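Local coordinates for protein cell Inhibiting Factor (CifBp) (Burkholderia pseudomallei, PDB 3GQM) that deamidates a glutamine of host NEDD8 to glutamate, which abolishes cullin-RING ubiquitin ligase activity and inhibits the host cell cycle, at residues S49-W54 against F97-P102; D56-L61 against P121-S126; V152-L157 against N210-K215; I177-L182 against E193-R198. All blocks are in the same frame, centred on the assembly; numbering follows the deposited sequence.

Contact 1: residues S49-W54 against F97-P102; sequences SNRVMW and FALMTP
With CG swung anti to the backbone N (chi1 -169°), Asn50 drops its amide from helix 47-53 onto Met100, while Trp54, CG beside the backbone N (chi1 -48°), lays its indole over Pro102. The contact joins the end of that helix to the extended loop leading into helix 104-116, which starts at Cys104, inferred to be catalytic. The Asn50 amide pairs with both the backbone N-H and the C=O of Met100: Met100 N donates to Asn50 OD1 at 3.0 Å, nearly straight, and Asn50 ND2 returns a 2.9 Å bond to Met100 O, in the carbonyl plane on a lone pair, with a second bond to Leu44 O. The next residue, Arg51, reaches out through a bent chain and sets both terminal nitrogens on Phe97 O, NH2 at 3.1 Å and NH1 at 3.2 Å, with that oxygen in the guanidinium plane; Glu47 forms a salt bridge with NH2. Met100 CG leans on Trp54 CB. Trp54 NE1 is buried without a partner in the model. The indole is sandwiched, Met53 CG over one face and, over the other, Pro102 CG in a CH-pi contact 3.5 Å from the centroid of the six-membered ring.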
loop_
_atom_site.group_PDB
_atom_site.type_symbol
_atom_site.label_atom_id
_atom_site.label_comp_id
_atom_site.label_asym_id
_atom_site.label_seq_id
_atom_site.Cartn_x
_atom_site.Cartn_y
_atom_site.Cartn_z
ATOM N N SER A 49 15.283 -9.319 -2.084
ATOM C CA SER A 49 14.422 -8.130 -2.230
ATOM C C SER A 49 13.001 -8.417 -1.694
ATOM O O SER A 49 12.492 -7.667 -0.856
ATOM C CB SER A 49 14.366 -7.681 -3.701
ATOM O OG SER A 49 15.602 -7.086 -4.052
ATOM N N ASN A 50 12.406 -9.512 -2.168
ATOM C CA ASN A 50 11.060 -9.916 -1.752
ATOM C C ASN A 50 10.896 -9.997 -0.216
ATOM O O ASN A 50 9.983 -9.399 0.351
ATOM C CB ASN A 50 10.646 -11.214 -2.451
ATOM C CG ASN A 50 9.179 -11.549 -2.263
ATOM O OD1 ASN A 50 8.786 -12.059 -1.221
ATOM N ND2 ASN A 50 8.364 -11.312 -3.285
ATOM N N ARG A 51 11.775 -10.733 0.449
ATOM C CA ARG A 51 11.718 -10.904 1.928
ATOM C C ARG A 51 11.964 -9.625 2.725
ATOM O O ARG A 51 11.352 -9.396 3.782
ATOM C CB ARG A 51 12.733 -11.964 2.370
ATOM C CG ARG A 51 12.426 -13.331 1.810
ATOM C CD ARG A 51 12.790 -14.421 2.800
ATOM N NE ARG A 51 13.251 -15.614 2.094
ATOM C CZ ARG A 51 12.459 -16.492 1.486
ATOM N NH1 ARG A 51 11.135 -16.334 1.511
ATOM N NH2 ARG A 51 12.995 -17.534 0.857
ATOM N N VAL A 52 12.881 -8.800 2.239
ATOM C CA VAL A 52 13.122 -7.505 2.862
ATOM C C VAL A 52 11.912 -6.547 2.674
ATOM O O VAL A 52 11.530 -5.844 3.593
ATOM C CB VAL A 52 14.474 -6.895 2.387
ATOM C CG1 VAL A 52 14.556 -5.417 2.695
ATOM C CG2 VAL A 52 15.671 -7.656 3.066
ATOM N N MET A 53 11.294 -6.575 1.508
ATOM C CA MET A 53 10.119 -5.711 1.204
ATOM C C MET A 53 8.878 -6.141 2.031
ATOM O O MET A 53 8.288 -5.315 2.729
ATOM C CB MET A 53 9.811 -5.745 -0.302
ATOM C CG MET A 53 8.996 -4.578 -0.831
ATOM S SD MET A 53 9.702 -2.980 -0.309
ATOM C CE MET A 53 8.211 -2.203 0.297
ATOM N N TRP A 54 8.543 -7.427 1.980
ATOM C CA TRP A 54 7.299 -7.940 2.531
ATOM C C TRP A 54 7.576 -8.708 3.830
ATOM O O TRP A 54 7.747 -9.918 3.848
ATOM C CB TRP A 54 6.564 -8.803 1.500
ATOM C CG TRP A 54 6.441 -8.169 0.095
ATOM C CD1 TRP A 54 6.732 -8.767 -1.110
ATOM C CD2 TRP A 54 6.005 -6.823 -0.224
ATOM N NE1 TRP A 54 6.494 -7.896 -2.145
ATOM C CE2 TRP A 54 6.039 -6.698 -1.637
ATOM C CE3 TRP A 54 5.588 -5.728 0.545
ATOM C CZ2 TRP A 54 5.689 -5.508 -2.296
ATOM C CZ3 TRP A 54 5.207 -4.563 -0.104
ATOM C CH2 TRP A 54 5.245 -4.468 -1.510
ATOM N N PHE A 97 8.808 -20.867 2.311
ATOM C CA PHE A 97 9.953 -20.254 1.600
ATOM C C PHE A 97 9.605 -19.542 0.306
ATOM O O PHE A 97 10.461 -18.903 -0.293
ATOM C CB PHE A 97 11.109 -21.240 1.362
ATOM C CG PHE A 97 11.713 -21.765 2.633
ATOM C CD1 PHE A 97 12.624 -21.005 3.353
ATOM C CD2 PHE A 97 11.346 -23.017 3.114
ATOM C CE1 PHE A 97 13.174 -21.481 4.543
ATOM C CE2 PHE A 97 11.893 -23.501 4.293
ATOM C CZ PHE A 97 12.815 -22.720 5.011
ATOM N N ALA A 98 8.359 -19.642 -0.114
ATOM C CA ALA A 98 7.953 -19.077 -1.401
ATOM C C ALA A 98 7.963 -17.563 -1.347
ATOM O O ALA A 98 7.888 -16.960 -0.291
ATOM C CB ALA A 98 6.579 -19.590 -1.830
ATOM N N LEU A 99 8.098 -16.940 -2.496
ATOM C CA LEU A 99 8.142 -15.494 -2.502
ATOM C C LEU A 99 6.706 -15.032 -2.444
ATOM O O LEU A 99 5.787 -15.732 -2.873
ATOM C CB LEU A 99 8.879 -14.956 -3.721
ATOM C CG LEU A 99 10.363 -15.339 -3.860
ATOM C CD1 LEU A 99 11.037 -14.232 -4.629
ATOM C CD2 LEU A 99 11.008 -15.515 -2.494
ATOM N N MET A 100 6.492 -13.878 -1.855
ATOM C CA MET A 100 5.124 -13.507 -1.664
ATOM C C MET A 100 4.688 -12.312 -2.499
ATOM O O MET A 100 5.505 -11.493 -2.872
ATOM C CB MET A 100 4.839 -13.334 -0.189
ATOM C CG MET A 100 5.524 -12.193 0.486
ATOM S SD MET A 100 5.058 -12.320 2.234
ATOM C CE MET A 100 3.284 -12.671 2.124
ATOM N N THR A 101 3.403 -12.279 -2.839
ATOM C CA THR A 101 2.771 -11.038 -3.251
ATOM C C THR A 101 1.805 -10.669 -2.109
ATOM O O THR A 101 0.991 -11.465 -1.694
ATOM C CB THR A 101 2.160 -11.114 -4.690
ATOM O OG1 THR A 101 2.006 -9.786 -5.229
ATOM C CG2 THR A 101 0.872 -11.920 -4.724
ATOM N N PRO A 102 1.962 -9.473 -1.554
ATOM C CA PRO A 102 1.383 -9.108 -0.260
ATOM C C PRO A 102 -0.125 -8.735 -0.302
ATOM O O PRO A 102 -0.562 -8.102 -1.257
ATOM C CB PRO A 102 2.206 -7.859 0.101
ATOM C CG PRO A 102 2.484 -7.252 -1.219
ATOM C CD PRO A 102 2.851 -8.416 -2.067
#

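Contact 2: residues D56-L61 against P121-S126; sequences DRYDTL and PIDPTS
Two irregular loops run past each other with CA atoms as close as 4.5 Å between Leu61 and Pro121 and 4.9 Å between Tyr58 and Asp123, yet no hydrogen bond links them. The backbones meet acceptor to acceptor, Tyr58 O lying 3.1 Å from Ile122 O, and Lys113 of helix 104-116 resolves the pairing by donating from NZ to both oxygens and to Thr60 O as well. Asp123 CA also makes a CH...O contact with Tyr58 O.

Among the side chains, Tyr58 and Asp123 cross at about a right angle, with Tyr58 CB 3.2 Å from Asp123 OD1; Asp123 CG, anti to the backbone N (chi1 -175°), carries the carboxylate there. The ring continues past the carboxylate to the methyl of Thr125, Tyr58 CD2 to Thr125 CG2 3.8 Å. Within its own loop Asp123 OD1 accepts from Thr125 N, an Asx turn, and Thr125 OG1 adds a 2.6 Å bond from the same face of the carboxylate. These two bonds fix the rotation of the Asp123 side chain and place Thr125 CG2 beside the tyrosine ring. At the other end Leu61 CG lies 3.9 Å from Pro121 CG, and Pro121 CB also touches the carbonyl oxygen Asp59 O.

This surface contact lies alongside helix 104-116, where Tyr58 packs on Leu106 and Asn110 and Pro124 on Lys113; one loop has come from helix 47-53 and goes on to helix 67-80, and the other carries the chain from helix 104-116 toward helix 135-139.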
loop_
_atom_site.group_PDB
_atom_site.type_symbol
_atom_site.label_atom_id
_atom_site.label_comp_id
_atom_site.label_asym_id
_atom_site.label_seq_id
_atom_site.Cartn_x
_atom_site.Cartn_y
_atom_site.Cartn_z
ATOM N N ASP A 56 6.620 -8.438 8.189
ATOM C CA ASP A 56 5.681 -7.742 9.076
ATOM C C ASP A 56 6.287 -7.214 10.371
ATOM O O ASP A 56 5.549 -6.921 11.304
ATOM C CB ASP A 56 4.463 -8.612 9.383
ATOM C CG ASP A 56 4.844 -9.920 10.064
ATOM O OD1 ASP A 56 3.949 -10.761 10.210
ATOM O OD2 ASP A 56 6.033 -10.119 10.435
ATOM N N ARG A 57 7.607 -7.074 10.441
ATOM C CA ARG A 57 8.192 -6.396 11.619
ATOM C C ARG A 57 8.238 -4.916 11.308
ATOM O O ARG A 57 8.916 -4.511 10.364
ATOM C CB ARG A 57 9.603 -6.920 11.926
ATOM N N TYR A 58 7.545 -4.099 12.084
ATOM C CA TYR A 58 7.388 -2.681 11.715
ATOM C C TYR A 58 8.016 -1.693 12.688
ATOM O O TYR A 58 7.937 -0.479 12.479
ATOM C CB TYR A 58 5.921 -2.315 11.547
ATOM C CG TYR A 58 5.136 -3.113 10.548
ATOM C CD1 TYR A 58 5.503 -3.170 9.201
ATOM C CD2 TYR A 58 3.978 -3.782 10.943
ATOM C CE1 TYR A 58 4.750 -3.889 8.301
ATOM C CE2 TYR A 58 3.237 -4.488 10.064
ATOM C CZ TYR A 58 3.622 -4.548 8.735
ATOM O OH TYR A 58 2.820 -5.270 7.865
ATOM N N ASP A 59 8.608 -2.217 13.762
ATOM C CA ASP A 59 9.207 -1.406 14.810
ATOM C C ASP A 59 10.668 -1.177 14.530
ATOM O O ASP A 59 11.259 -0.376 15.205
ATOM C CB ASP A 59 9.047 -2.066 16.201
ATOM C CG ASP A 59 9.580 -3.483 16.237
ATOM O OD1 ASP A 59 8.930 -4.381 15.644
ATOM O OD2 ASP A 59 10.632 -3.707 16.860
ATOM N N THR A 60 11.215 -1.902 13.548
ATOM C CA THR A 60 12.578 -1.828 12.990
ATOM C C THR A 60 12.575 -1.206 11.559
ATOM O O THR A 60 11.584 -1.319 10.832
ATOM C CB THR A 60 13.119 -3.238 12.872
ATOM O OG1 THR A 60 13.689 -3.605 14.135
ATOM C CG2 THR A 60 14.223 -3.397 11.783
ATOM N N LEU A 61 13.678 -0.569 11.174
ATOM C CA LEU A 61 13.788 0.100 9.871
ATOM C C LEU A 61 13.625 -0.948 8.829
ATOM O O LEU A 61 14.262 -2.017 8.944
ATOM C CB LEU A 61 15.170 0.732 9.661
ATOM C CG LEU A 61 15.444 2.145 10.197
ATOM C CD1 LEU A 61 16.881 2.465 9.884
ATOM C CD2 LEU A 61 14.487 3.243 9.605
ATOM N N PRO A 121 13.040 4.402 12.686
ATOM C CA PRO A 121 11.972 3.455 12.314
ATOM C C PRO A 121 10.583 4.057 12.508
ATOM O O PRO A 121 10.376 4.854 13.425
ATOM C CB PRO A 121 12.190 2.281 13.267
ATOM C CG PRO A 121 13.671 2.402 13.656
ATOM C CD PRO A 121 13.883 3.876 13.778
ATOM N N ILE A 122 9.658 3.735 11.612
ATOM C CA ILE A 122 8.273 4.189 11.739
ATOM C C ILE A 122 7.366 2.955 11.650
ATOM O O ILE A 122 7.528 2.095 10.781
ATOM C CB ILE A 122 7.851 5.204 10.630
ATOM C CG1 ILE A 122 8.762 6.443 10.618
ATOM C CG2 ILE A 122 6.397 5.700 10.836
ATOM C CD1 ILE A 122 8.769 7.165 9.249
ATOM N N ASP A 123 6.447 2.864 12.589
ATOM C CA ASP A 123 5.544 1.751 12.660
ATOM C C ASP A 123 4.223 2.325 12.262
ATOM O O ASP A 123 3.613 3.039 13.049
ATOM C CB ASP A 123 5.477 1.221 14.086
ATOM C CG ASP A 123 4.641 -0.026 14.193
ATOM O OD1 ASP A 123 3.926 -0.417 13.207
ATOM O OD2 ASP A 123 4.748 -0.616 15.265
ATOM N N PRO A 124 3.825 2.088 10.995
ATOM C CA PRO A 124 2.581 2.617 10.490
ATOM C C PRO A 124 1.413 2.016 11.234
ATOM O O PRO A 124 0.347 2.571 11.152
ATOM C CB PRO A 124 2.562 2.152 9.035
ATOM C CG PRO A 124 3.534 1.010 8.984
ATOM C CD PRO A 124 4.516 1.214 10.021
ATOM N N THR A 125 1.582 0.893 11.942
ATOM C CA THR A 125 0.428 0.359 12.712
ATOM C C THR A 125 0.156 1.148 14.001
ATOM O O THR A 125 -0.931 1.036 14.573
ATOM C CB THR A 125 0.531 -1.159 13.027
ATOM O OG1 THR A 125 1.649 -1.390 13.889
ATOM C CG2 THR A 125 0.720 -1.941 11.770
ATOM N N SER A 126 1.124 1.978 14.426
ATOM C CA SER A 126 0.999 2.718 15.689
ATOM C C SER A 126 0.881 4.237 15.559
ATOM O O SER A 126 0.550 4.923 16.549
ATOM C CB SER A 126 2.157 2.376 16.632
ATOM O OG SER A 126 3.395 2.696 16.035
#

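Contact 3: residues V152-L157 against N210-K215; sequences VNDGRL and NQLLSK
Asp154 OD1 is gripped by three donors, Arg156 N, Leu157 N and Arg156 NE, and the arginine so fixed reaches across to Leu212 and Ser214. The bond from Arg156 N is an Asx turn at the end of strand 147-154, and that from Leu157 N extends it to an Asx motif. Arg156 NE adds an almost straight bond to OD1 of 2.9 Å, and Arg156 NH2 meets Asp154 OD2 at 2.8 Å, a side-on salt bridge on the syn side of both oxygens, though tilted out of the carboxylate plane. Bends at chi2 (100°) and chi3 (35°) fold the arginine back over its own turn and aim the guanidinium at the end of helix 206-212. There NH2 donates a second bond, 2.8 Å to Leu212 O, while NH1 makes only a weak one to Ser214 O. Between the segments the apolar contacts are few: Val152 CG1 lies 4.3 Å from Leu213 CD1, and Leu212 CD1 4.5 Å from Leu157 CD1. The guanidinium thus bridges a carboxylate and two carbonyls where a helix ends. Such surroundings would probably favour its positive charge, which Asp154 balances within a buried joint between sheet and helix.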
loop_
_atom_site.group_PDB
_atom_site.type_symbol
_atom_site.label_atom_id
_atom_site.label_comp_id
_atom_site.label_asym_id
_atom_site.label_seq_id
_atom_site.Cartn_x
_atom_site.Cartn_y
_atom_site.Cartn_z
ATOM N N VAL A 152 -4.457 4.674 4.370
ATOM C CA VAL A 152 -5.882 4.646 4.593
ATOM C C VAL A 152 -6.302 3.291 5.055
ATOM O O VAL A 152 -6.001 2.248 4.422
ATOM C CB VAL A 152 -6.680 5.035 3.277
ATOM C CG1 VAL A 152 -8.221 5.037 3.515
ATOM C CG2 VAL A 152 -6.233 6.364 2.801
ATOM N N ASN A 153 -7.035 3.320 6.153
ATOM C CA ASN A 153 -7.659 2.157 6.688
ATOM C C ASN A 153 -9.197 2.276 6.525
ATOM O O ASN A 153 -9.896 2.890 7.326
ATOM C CB ASN A 153 -7.198 1.940 8.150
ATOM C CG ASN A 153 -7.653 0.599 8.695
ATOM O OD1 ASN A 153 -8.652 0.057 8.253
ATOM N ND2 ASN A 153 -6.928 0.070 9.658
ATOM N N ASP A 154 -9.700 1.683 5.448
ATOM C CA ASP A 154 -11.090 1.820 5.057
ATOM C C ASP A 154 -11.972 0.667 5.491
ATOM O O ASP A 154 -12.019 -0.361 4.790
ATOM C CB ASP A 154 -11.181 1.979 3.518
ATOM C CG ASP A 154 -12.551 2.523 3.074
ATOM O OD1 ASP A 154 -13.602 1.982 3.562
ATOM O OD2 ASP A 154 -12.557 3.505 2.274
ATOM N N GLY A 155 -12.679 0.835 6.634
ATOM C CA GLY A 155 -13.657 -0.173 7.161
ATOM C C GLY A 155 -14.897 -0.496 6.293
ATOM O O GLY A 155 -15.536 -1.556 6.438
ATOM N N ARG A 156 -15.239 0.383 5.356
ATOM C CA ARG A 156 -16.446 0.174 4.561
ATOM C C ARG A 156 -16.058 -0.872 3.564
ATOM O O ARG A 156 -16.764 -1.864 3.302
ATOM C CB ARG A 156 -16.862 1.499 3.860
ATOM C CG ARG A 156 -17.494 2.539 4.814
ATOM C CD ARG A 156 -16.535 3.642 5.261
ATOM N NE ARG A 156 -15.624 3.965 4.163
ATOM C CZ ARG A 156 -15.624 5.088 3.455
ATOM N NH1 ARG A 156 -16.457 6.073 3.744
ATOM N NH2 ARG A 156 -14.732 5.234 2.470
ATOM N N LEU A 157 -14.862 -0.662 3.038
ATOM C CA LEU A 157 -14.272 -1.541 2.042
ATOM C C LEU A 157 -13.594 -2.724 2.691
ATOM O O LEU A 157 -13.432 -3.760 2.073
ATOM C CB LEU A 157 -13.254 -0.725 1.212
ATOM C CG LEU A 157 -13.741 0.178 0.059
ATOM C CD1 LEU A 157 -14.886 1.120 0.404
ATOM C CD2 LEU A 157 -12.617 1.040 -0.485
ATOM N N ASN A 210 -12.027 12.710 -2.179
ATOM C CA ASN A 210 -12.757 13.343 -1.093
ATOM C C ASN A 210 -14.151 12.736 -0.890
ATOM O O ASN A 210 -14.577 12.505 0.253
ATOM C CB ASN A 210 -12.876 14.833 -1.271
ATOM C CG ASN A 210 -13.442 15.474 -0.033
ATOM O OD1 ASN A 210 -12.903 15.268 1.080
ATOM N ND2 ASN A 210 -14.584 16.170 -0.176
ATOM N N GLN A 211 -14.827 12.431 -1.996
ATOM C CA GLN A 211 -16.151 11.788 -1.962
ATOM C C GLN A 211 -16.090 10.355 -1.460
ATOM O O GLN A 211 -16.919 9.944 -0.610
ATOM C CB GLN A 211 -16.804 11.796 -3.365
ATOM C CG GLN A 211 -17.368 13.142 -3.754
ATOM C CD GLN A 211 -17.510 13.323 -5.280
ATOM O OE1 GLN A 211 -17.017 14.296 -5.845
ATOM N NE2 GLN A 211 -18.189 12.394 -5.937
ATOM N N LEU A 212 -15.140 9.577 -1.993
ATOM C CA LEU A 212 -14.920 8.214 -1.540
ATOM C C LEU A 212 -14.703 8.170 -0.045
ATOM O O LEU A 212 -15.240 7.311 0.648
ATOM C CB LEU A 212 -13.713 7.544 -2.257
ATOM C CG LEU A 212 -13.208 6.223 -1.669
ATOM C CD1 LEU A 212 -14.375 5.205 -1.406
ATOM C CD2 LEU A 212 -12.114 5.549 -2.575
ATOM N N LEU A 213 -13.889 9.079 0.446
ATOM C CA LEU A 213 -13.404 9.001 1.796
ATOM C C LEU A 213 -14.382 9.685 2.758
ATOM O O LEU A 213 -14.091 9.837 3.900
ATOM C CB LEU A 213 -11.966 9.591 1.891
ATOM C CG LEU A 213 -10.696 8.653 1.826
ATOM C CD1 LEU A 213 -10.878 7.417 1.069
ATOM C CD2 LEU A 213 -9.383 9.341 1.353
ATOM N N SER A 214 -15.571 10.060 2.342
ATOM C CA SER A 214 -16.390 10.805 3.292
ATOM C C SER A 214 -17.296 9.853 4.041
ATOM O O SER A 214 -17.523 8.704 3.624
ATOM C CB SER A 214 -17.224 11.861 2.578
ATOM O OG SER A 214 -18.030 11.239 1.610
ATOM N N LYS A 215 -17.843 10.350 5.141
ATOM C CA LYS A 215 -18.877 9.603 5.837
ATOM C C LYS A 215 -20.053 9.327 4.909
ATOM O O LYS A 215 -20.594 8.246 4.896
ATOM C CB LYS A 215 -19.360 10.396 7.055
ATOM C CG LYS A 215 -18.499 10.169 8.238
#

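Contact 4: residues I177-L182 against E193-R198; sequences IIQSDL and EDWISR
Gln179, inferred to be an active-site residue, belongs to the segment 177-182 that begins on edge strand 176-178, and lies against Trp195 of helix 192-199. The amide stands almost perpendicular to the indole, 89° between planes, with NE2 over one face, 3.3 Å from Trp195 CZ3. Nearer the backbone, Gln179 CG makes a CH-pi contact, 4.0 Å from the centroid of the five-membered ring of Trp195. Both touches follow from a chi1 of 71°, which puts CG between the backbone N and the carbonyl carbon, and from an extended chain beyond it, so that the side chain runs along the ring face. Its polar atoms have partners outside the two segments: OE1 bonds to His159 NE2 and NE2 to Leu233 O. The family belongs to the papain-like cysteine peptidase clan, and the grouping of Gln179 and His159 with Cys104 is consistent with a catalytic triad of that kind; Trp195 supplies a flat wall beside the glutamine. The indole itself is anchored at its edge. Trp195 NE1 donates to Ile177 O at 2.8 Å, the oxygen lying in the ring plane although the donor stands well above the carbonyl plane, 65° out of it. Ile177 CB packs at 3.8 Å against Trp195 CZ2. On the far side of the strand, Ile178 CG2 meets Ile196 CD1 at 4.2 Å, and Ile196 continues onto Leu37 and Met41 of helix 29-42.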
loop_
_atom_site.group_PDB
_atom_site.type_symbol
_atom_site.label_atom_id
_atom_site.label_comp_id
_atom_site.label_asym_id
_atom_site.label_seq_id
_atom_site.Cartn_x
_atom_site.Cartn_y
_atom_site.Cartn_z
ATOM N N ILE A 177 -2.528 6.302 -6.390
ATOM C CA ILE A 177 -2.869 5.180 -5.524
ATOM C C ILE A 177 -1.773 4.122 -5.550
ATOM O O ILE A 177 -1.271 3.762 -6.612
ATOM C CB ILE A 177 -4.244 4.503 -5.925
ATOM C CG1 ILE A 177 -5.367 5.572 -5.962
ATOM C CG2 ILE A 177 -4.597 3.218 -4.966
ATOM C CD1 ILE A 177 -5.679 6.113 -4.557
ATOM N N ILE A 178 -1.431 3.608 -4.377
ATOM C CA ILE A 178 -0.636 2.386 -4.274
ATOM C C ILE A 178 -1.428 1.379 -3.413
ATOM O O ILE A 178 -1.872 1.722 -2.328
ATOM C CB ILE A 178 0.741 2.688 -3.649
ATOM C CG1 ILE A 178 1.424 3.839 -4.405
ATOM C CG2 ILE A 178 1.665 1.421 -3.622
ATOM C CD1 ILE A 178 2.826 4.227 -3.858
ATOM N N GLN A 179 -1.649 0.166 -3.910
ATOM C CA GLN A 179 -2.412 -0.842 -3.144
ATOM C C GLN A 179 -2.107 -2.223 -3.671
ATOM O O GLN A 179 -1.548 -2.379 -4.789
ATOM C CB GLN A 179 -3.923 -0.587 -3.335
ATOM C CG GLN A 179 -4.367 -0.970 -4.797
ATOM C CD GLN A 179 -5.898 -0.861 -5.000
ATOM O OE1 GLN A 179 -6.691 -1.047 -4.051
ATOM N NE2 GLN A 179 -6.312 -0.555 -6.242
ATOM N N SER A 180 -2.481 -3.240 -2.891
ATOM C CA SER A 180 -2.693 -4.576 -3.453
ATOM C C SER A 180 -4.038 -4.988 -2.855
ATOM O O SER A 180 -4.459 -4.356 -1.912
ATOM C CB SER A 180 -1.618 -5.544 -2.959
ATOM O OG SER A 180 -1.676 -5.629 -1.535
ATOM N N ASP A 181 -4.665 -6.053 -3.369
ATOM C CA ASP A 181 -5.970 -6.561 -2.837
ATOM C C ASP A 181 -6.081 -8.050 -3.219
ATOM O O ASP A 181 -5.942 -8.410 -4.376
ATOM C CB ASP A 181 -7.112 -5.751 -3.497
ATOM C CG ASP A 181 -8.476 -5.819 -2.755
ATOM O OD1 ASP A 181 -8.892 -6.875 -2.212
ATOM O OD2 ASP A 181 -9.170 -4.762 -2.784
ATOM N N LEU A 182 -6.281 -8.918 -2.240
ATOM C CA LEU A 182 -6.489 -10.343 -2.503
ATOM C C LEU A 182 -7.888 -10.641 -2.986
ATOM O O LEU A 182 -8.215 -11.785 -3.329
ATOM C CB LEU A 182 -6.289 -11.138 -1.205
ATOM C CG LEU A 182 -5.081 -12.023 -1.357
ATOM C CD1 LEU A 182 -3.815 -11.151 -1.471
ATOM C CD2 LEU A 182 -5.071 -13.004 -0.168
ATOM N N GLU A 193 2.216 -5.405 -7.954
ATOM C CA GLU A 193 3.027 -5.265 -9.189
ATOM C C GLU A 193 2.179 -4.842 -10.379
ATOM O O GLU A 193 2.610 -3.997 -11.141
ATOM C CB GLU A 193 3.776 -6.554 -9.540
ATOM C CG GLU A 193 4.729 -7.008 -8.412
ATOM C CD GLU A 193 4.126 -8.063 -7.500
ATOM O OE1 GLU A 193 2.911 -8.030 -7.191
ATOM O OE2 GLU A 193 4.910 -8.936 -7.070
ATOM N N ASP A 194 1.001 -5.461 -10.546
ATOM C CA ASP A 194 0.107 -5.157 -11.653
ATOM C C ASP A 194 -0.460 -3.771 -11.453
ATOM O O ASP A 194 -0.510 -2.973 -12.389
ATOM C CB ASP A 194 -1.018 -6.221 -11.769
ATOM C CG ASP A 194 -0.483 -7.585 -12.220
ATOM O OD1 ASP A 194 0.493 -7.608 -13.008
ATOM O OD2 ASP A 194 -0.980 -8.640 -11.789
ATOM N N TRP A 195 -0.889 -3.472 -10.229
ATOM C CA TRP A 195 -1.441 -2.145 -9.950
ATOM C C TRP A 195 -0.446 -1.050 -10.323
ATOM O O TRP A 195 -0.785 -0.076 -11.045
ATOM C CB TRP A 195 -1.864 -1.963 -8.486
ATOM C CG TRP A 195 -2.428 -0.573 -8.296
ATOM C CD1 TRP A 195 -1.756 0.544 -7.834
ATOM C CD2 TRP A 195 -3.722 -0.125 -8.687
ATOM N NE1 TRP A 195 -2.580 1.651 -7.878
ATOM C CE2 TRP A 195 -3.801 1.259 -8.381
ATOM C CE3 TRP A 195 -4.836 -0.758 -9.278
ATOM C CZ2 TRP A 195 -4.949 2.010 -8.638
ATOM C CZ3 TRP A 195 -5.982 -0.020 -9.501
ATOM C CH2 TRP A 195 -6.034 1.353 -9.187
ATOM N N ILE A 196 0.778 -1.198 -9.825
ATOM C CA ILE A 196 1.810 -0.201 -10.102
ATOM C C ILE A 196 2.098 -0.154 -11.608
ATOM O O ILE A 196 2.165 0.904 -12.196
ATOM C CB ILE A 196 3.074 -0.447 -9.239
ATOM C CG1 ILE A 196 2.756 -0.047 -7.789
ATOM C CG2 ILE A 196 4.305 0.330 -9.849
ATOM C CD1 ILE A 196 3.835 -0.410 -6.784
ATOM N N SER A 197 2.189 -1.294 -12.260
ATOM C CA SER A 197 2.477 -1.267 -13.692
ATOM C C SER A 197 1.371 -0.606 -14.575
ATOM O O SER A 197 1.668 0.118 -15.521
ATOM C CB SER A 197 2.751 -2.664 -14.158
ATOM O OG SER A 197 3.244 -2.595 -15.486
ATOM N N ARG A 198 0.105 -0.832 -14.249
ATOM C CA ARG A 198 -0.971 -0.231 -15.039
ATOM C C ARG A 198 -1.396 1.145 -14.575
ATOM O O ARG A 198 -1.688 1.997 -15.407
ATOM C CB ARG A 198 -2.207 -1.126 -15.068
ATOM C CG ARG A 198 -2.088 -2.297 -15.995
ATOM C CD ARG A 198 -3.264 -2.268 -16.954
ATOM N NE ARG A 198 -3.103 -3.335 -17.911
ATOM C CZ ARG A 198 -3.555 -4.576 -17.741
ATOM N NH1 ARG A 198 -4.246 -4.913 -16.652
ATOM N NH2 ARG A 198 -3.320 -5.481 -18.686
#

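From the N terminus, helix 47-53 and the loop after it supply the first halves of contacts 1 and 2. Contact 1 closes on the loop before helix 104-116 and contact 2 on the loop after it, so the two cross along the chain, and the helix that starts at Cys104 is flanked by both. Contact 3 opens later, at the end of strand 147-154, and closes at helix 206-212; contact 4, a short closure between edge strand 176-178 and helix 192-199, falls within that span. These two tie successive helices to the same antiparallel sheet. Contacts 1 and 4 meet directly, Pro102 O lying 2.7 Å from Ser180 OG, whereas contacts 1 and 3 lie on opposite sides of the chain's centre.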